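Local structure of condensin complex subunit 3 (Schizosaccharomyces pombe, 5OQR) at residues Ser294-Leu304 with Lys332-Tyr342. The protein serves as a regulatory subunit of condensin, the complex required to convert interphase chromatin into condensed, mitotic-like chromosomes. Residues are numbered along the deposited sequence; the frame is centred on the assembly and turned at random.
Sequences SQLEFPEQFWL and KMPEVVQLTYY
Trp-303 lies almost flat on Tyr-342: its five-membered ring and the tyrosine ring form an offset stack, centroids 4.6 Å apart and planes at 6°. Trp-303 CB sits over the middle of that tyrosine ring, while farther along the same indole face Pro-334 CG makes a CH-pi contact with the six-membered ring. In Met-333 a bend at chi2 (-67°) turns the chain back and brings CE over the Phe-298 face in a CH-pi contact, while SD stands farther above that ring and at the indole edge, a Met-aromatic contact with each. Tyr-342 OH donates to Glu-300 OE2 (2.6 Å), arriving from above the carboxylate plane; a phenylalanine in its place would keep the ring but would probably leave that carboxylate without its mate and freer to turn. The contact packs short helix 300-304 against the start of helix 336-348 in a HEAT-repeat protein built of helices and loops, the axes of 300-304 and 336-342 running at 33°. At the other end, Lys-332, extended beyond CG, carries NZ to Leu-296 O (3.2 Å) and into a salt bridge with Glu-297 OE2 (3.1 Å). On the indole face away from Tyr-342 lies Phe-302, and a weak bond runs from Trp-303 NE1 to Phe-298 O. Helix 308-324 backs Trp-303 and Met-333 through Ala-314 and Phe-317.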
loop_
_atom_site.group_PDB
_atom_site.type_symbol
_atom_site.label_atom_id
_atom_site.label_comp_id
_atom_site.label_asym_id
_atom_site.label_seq_id
_atom_site.Cartn_x
_atom_site.Cartn_y
_atom_site.Cartn_z
ATOM N N SER A 294 16.087 23.269 -14.858
ATOM C CA SER A 294 17.016 24.360 -15.118
ATOM C C SER A 294 16.351 25.562 -15.771
ATOM O O SER A 294 17.033 26.559 -16.027
ATOM C CB SER A 294 18.162 23.871 -16.005
ATOM O OG SER A 294 18.817 22.759 -15.425
ATOM N N GLN A 295 15.051 25.497 -16.046
ATOM C CA GLN A 295 14.329 26.585 -16.691
ATOM C C GLN A 295 13.494 27.402 -15.719
ATOM O O GLN A 295 12.847 28.365 -16.139
ATOM C CB GLN A 295 13.433 26.028 -17.801
ATOM C CG GLN A 295 14.182 25.696 -19.078
ATOM C CD GLN A 295 13.387 24.806 -20.007
ATOM O OE1 GLN A 295 12.198 24.569 -19.794
ATOM N NE2 GLN A 295 14.042 24.304 -21.047
ATOM N N LEU A 296 13.478 27.040 -14.441
ATOM C CA LEU A 296 12.769 27.827 -13.445
ATOM C C LEU A 296 13.612 29.018 -13.013
ATOM O O LEU A 296 14.811 28.893 -12.753
ATOM C CB LEU A 296 12.425 26.974 -12.225
ATOM C CG LEU A 296 11.438 25.825 -12.426
ATOM C CD1 LEU A 296 11.296 25.042 -11.133
ATOM C CD2 LEU A 296 10.082 26.331 -12.888
ATOM N N GLU A 297 12.972 30.180 -12.939
ATOM C CA GLU A 297 13.619 31.407 -12.506
ATOM C C GLU A 297 12.856 31.995 -11.329
ATOM O O GLU A 297 11.621 31.997 -11.312
ATOM C CB GLU A 297 13.697 32.428 -13.645
ATOM C CG GLU A 297 14.465 31.935 -14.858
ATOM C CD GLU A 297 15.896 31.552 -14.527
ATOM O OE1 GLU A 297 16.498 32.193 -13.640
ATOM O OE2 GLU A 297 16.417 30.603 -15.151
ATOM N N PHE A 298 13.601 32.490 -10.342
ATOM C CA PHE A 298 13.034 33.048 -9.117
ATOM C C PHE A 298 13.533 34.477 -8.942
ATOM O O PHE A 298 14.353 34.760 -8.058
ATOM C CB PHE A 298 13.397 32.189 -7.908
ATOM C CG PHE A 298 12.985 30.755 -8.046
ATOM C CD1 PHE A 298 13.862 29.818 -8.562
ATOM C CD2 PHE A 298 11.721 30.344 -7.669
ATOM C CE1 PHE A 298 13.487 28.499 -8.696
ATOM C CE2 PHE A 298 11.340 29.026 -7.800
ATOM C CZ PHE A 298 12.225 28.101 -8.314
ATOM N N PRO A 299 13.064 35.402 -9.774
ATOM C CA PRO A 299 13.428 36.811 -9.596
ATOM C C PRO A 299 12.816 37.378 -8.325
ATOM O O PRO A 299 12.012 36.740 -7.644
ATOM C CB PRO A 299 12.857 37.484 -10.846
ATOM C CG PRO A 299 11.730 36.601 -11.261
ATOM C CD PRO A 299 12.153 35.206 -10.914
ATOM N N GLU A 300 13.219 38.610 -8.007
ATOM C CA GLU A 300 12.646 39.301 -6.857
ATOM C C GLU A 300 11.128 39.348 -6.953
ATOM O O GLU A 300 10.426 39.148 -5.956
ATOM C CB GLU A 300 13.225 40.714 -6.759
ATOM C CG GLU A 300 12.841 41.471 -5.493
ATOM C CD GLU A 300 13.645 41.040 -4.278
ATOM O OE1 GLU A 300 13.444 41.622 -3.189
ATOM O OE2 GLU A 300 14.479 40.119 -4.408
ATOM N N GLN A 301 10.603 39.604 -8.153
ATOM C CA GLN A 301 9.158 39.607 -8.359
ATOM C C GLN A 301 8.522 38.323 -7.845
ATOM O O GLN A 301 7.439 38.350 -7.251
ATOM C CB GLN A 301 8.855 39.790 -9.846
ATOM C CG GLN A 301 7.375 39.746 -10.219
ATOM C CD GLN A 301 7.151 39.331 -11.660
ATOM O OE1 GLN A 301 8.079 38.910 -12.350
ATOM N NE2 GLN A 301 5.914 39.445 -12.122
ATOM N N PHE A 302 9.179 37.184 -8.077
ATOM C CA PHE A 302 8.614 35.903 -7.666
ATOM C C PHE A 302 8.336 35.875 -6.169
ATOM O O PHE A 302 7.303 35.357 -5.730
ATOM C CB PHE A 302 9.569 34.775 -8.059
ATOM C CG PHE A 302 9.125 33.413 -7.611
ATOM C CD1 PHE A 302 8.411 32.590 -8.461
ATOM C CD2 PHE A 302 9.435 32.950 -6.342
ATOM C CE1 PHE A 302 8.007 31.336 -8.053
ATOM C CE2 PHE A 302 9.030 31.701 -5.928
ATOM C CZ PHE A 302 8.319 30.890 -6.785
ATOM N N TRP A 303 9.245 36.431 -5.369
ATOM C CA TRP A 303 9.132 36.351 -3.918
ATOM C C TRP A 303 8.209 37.407 -3.331
ATOM O O TRP A 303 7.751 37.243 -2.196
ATOM C CB TRP A 303 10.520 36.469 -3.288
ATOM C CG TRP A 303 11.451 35.429 -3.798
ATOM C CD1 TRP A 303 12.347 35.558 -4.815
ATOM C CD2 TRP A 303 11.566 34.083 -3.329
ATOM N NE1 TRP A 303 13.021 34.377 -5.005
ATOM C CE2 TRP A 303 12.559 33.455 -4.104
ATOM C CE3 TRP A 303 10.929 33.350 -2.324
ATOM C CZ2 TRP A 303 12.926 32.127 -3.908
ATOM C CZ3 TRP A 303 11.301 32.033 -2.129
ATOM C CH2 TRP A 303 12.290 31.436 -2.916
ATOM N N LEU A 304 7.928 38.481 -4.065
ATOM C CA LEU A 304 7.026 39.516 -3.581
ATOM C C LEU A 304 5.569 39.234 -3.915
ATOM O O LEU A 304 4.680 39.866 -3.332
ATOM C CB LEU A 304 7.424 40.875 -4.163
ATOM C CG LEU A 304 8.890 41.269 -3.972
ATOM C CD1 LEU A 304 9.174 42.599 -4.645
ATOM C CD2 LEU A 304 9.259 41.323 -2.500
ATOM N N LYS A 332 20.003 30.137 -7.218
ATOM C CA LYS A 332 18.782 30.874 -7.507
ATOM C C LYS A 332 17.920 31.077 -6.271
ATOM O O LYS A 332 17.024 31.927 -6.289
ATOM C CB LYS A 332 17.979 30.145 -8.582
ATOM C CG LYS A 332 18.765 29.895 -9.851
ATOM C CD LYS A 332 17.914 29.240 -10.916
ATOM C CE LYS A 332 18.745 28.895 -12.134
ATOM N NZ LYS A 332 17.900 28.558 -13.309
ATOM N N MET A 333 18.164 30.323 -5.208
ATOM C CA MET A 333 17.441 30.528 -3.968
ATOM C C MET A 333 18.054 31.693 -3.192
ATOM O O MET A 333 19.261 31.931 -3.268
ATOM C CB MET A 333 17.471 29.266 -3.116
ATOM C CG MET A 333 16.707 28.093 -3.709
ATOM S SD MET A 333 14.926 28.357 -3.786
ATOM C CE MET A 333 14.721 28.969 -5.454
ATOM N N PRO A 334 17.243 32.428 -2.439
ATOM C CA PRO A 334 17.714 33.680 -1.848
ATOM C C PRO A 334 18.582 33.450 -0.622
ATOM O O PRO A 334 18.564 32.392 0.006
ATOM C CB PRO A 334 16.415 34.394 -1.468
ATOM C CG PRO A 334 15.469 33.295 -1.177
ATOM C CD PRO A 334 15.834 32.163 -2.106
ATOM N N GLU A 335 19.352 34.482 -0.296
ATOM C CA GLU A 335 20.113 34.495 0.938
ATOM C C GLU A 335 19.173 34.705 2.120
ATOM O O GLU A 335 18.052 35.201 1.978
ATOM C CB GLU A 335 21.173 35.595 0.895
ATOM C CG GLU A 335 22.086 35.534 -0.327
ATOM C CD GLU A 335 23.399 34.837 -0.040
ATOM O OE1 GLU A 335 24.197 35.375 0.757
ATOM O OE2 GLU A 335 23.631 33.746 -0.603
ATOM N N VAL A 336 19.642 34.316 3.305
ATOM C CA VAL A 336 18.799 34.397 4.494
ATOM C C VAL A 336 18.332 35.825 4.734
ATOM O O VAL A 336 17.230 36.046 5.251
ATOM C CB VAL A 336 19.551 33.841 5.717
ATOM C CG1 VAL A 336 19.904 32.384 5.507
ATOM C CG2 VAL A 336 20.790 34.651 5.977
ATOM N N VAL A 337 19.154 36.814 4.378
ATOM C CA VAL A 337 18.755 38.210 4.542
ATOM C C VAL A 337 17.485 38.490 3.750
ATOM O O VAL A 337 16.512 39.042 4.274
ATOM C CB VAL A 337 19.901 39.147 4.116
ATOM C CG1 VAL A 337 19.462 40.606 4.187
ATOM C CG2 VAL A 337 21.122 38.919 4.993
ATOM N N GLN A 338 17.480 38.115 2.471
ATOM C CA GLN A 338 16.284 38.285 1.655
ATOM C C GLN A 338 15.154 37.400 2.161
ATOM O O GLN A 338 13.987 37.807 2.157
ATOM C CB GLN A 338 16.591 37.963 0.194
ATOM C CG GLN A 338 17.845 38.618 -0.369
ATOM C CD GLN A 338 18.374 37.881 -1.583
ATOM O OE1 GLN A 338 19.456 37.292 -1.543
ATOM N NE2 GLN A 338 17.612 37.899 -2.667
ATOM N N LEU A 339 15.485 36.185 2.601
ATOM C CA LEU A 339 14.470 35.266 3.104
ATOM C C LEU A 339 13.783 35.838 4.335
ATOM O O LEU A 339 12.552 35.837 4.429
ATOM C CB LEU A 339 15.110 33.916 3.422
ATOM C CG LEU A 339 14.161 32.812 3.884
ATOM C CD1 LEU A 339 13.324 32.305 2.725
ATOM C CD2 LEU A 339 14.943 31.684 4.520
ATOM N N THR A 340 14.569 36.326 5.297
ATOM C CA THR A 340 13.991 36.989 6.460
ATOM C C THR A 340 13.063 38.116 6.030
ATOM O O THR A 340 11.985 38.300 6.604
ATOM C CB THR A 340 15.099 37.531 7.365
ATOM O OG1 THR A 340 16.047 36.493 7.643
ATOM C CG2 THR A 340 14.521 38.040 8.677
ATOM N N TYR A 341 13.464 38.874 5.013
ATOM C CA TYR A 341 12.619 39.944 4.499
ATOM C C TYR A 341 11.348 39.389 3.867
ATOM O O TYR A 341 10.250 39.900 4.121
ATOM C CB TYR A 341 13.419 40.781 3.498
ATOM C CG TYR A 341 12.620 41.807 2.732
ATOM C CD1 TYR A 341 12.504 41.729 1.353
ATOM C CD2 TYR A 341 11.990 42.857 3.383
ATOM C CE1 TYR A 341 11.784 42.664 0.644
ATOM C CE2 TYR A 341 11.264 43.797 2.682
ATOM C CZ TYR A 341 11.167 43.698 1.312
ATOM O OH TYR A 341 10.443 44.628 0.602
ATOM N N TYR A 342 11.470 38.335 3.056
ATOM C CA TYR A 342 10.293 37.754 2.412
ATOM C C TYR A 342 9.309 37.216 3.442
ATOM O O TYR A 342 8.092 37.346 3.277
ATOM C CB TYR A 342 10.710 36.640 1.454
ATOM C CG TYR A 342 11.640 37.074 0.348
ATOM C CD1 TYR A 342 11.536 38.333 -0.227
ATOM C CD2 TYR A 342 12.626 36.220 -0.124
ATOM C CE1 TYR A 342 12.387 38.727 -1.239
ATOM C CE2 TYR A 342 13.480 36.604 -1.131
ATOM C CZ TYR A 342 13.356 37.858 -1.687
ATOM O OH TYR A 342 14.212 38.236 -2.694
HETATM O O HOH W 1 16.108 26.806 -12.470
HETATM O O HOH W 2 7.450 38.314 0.594
#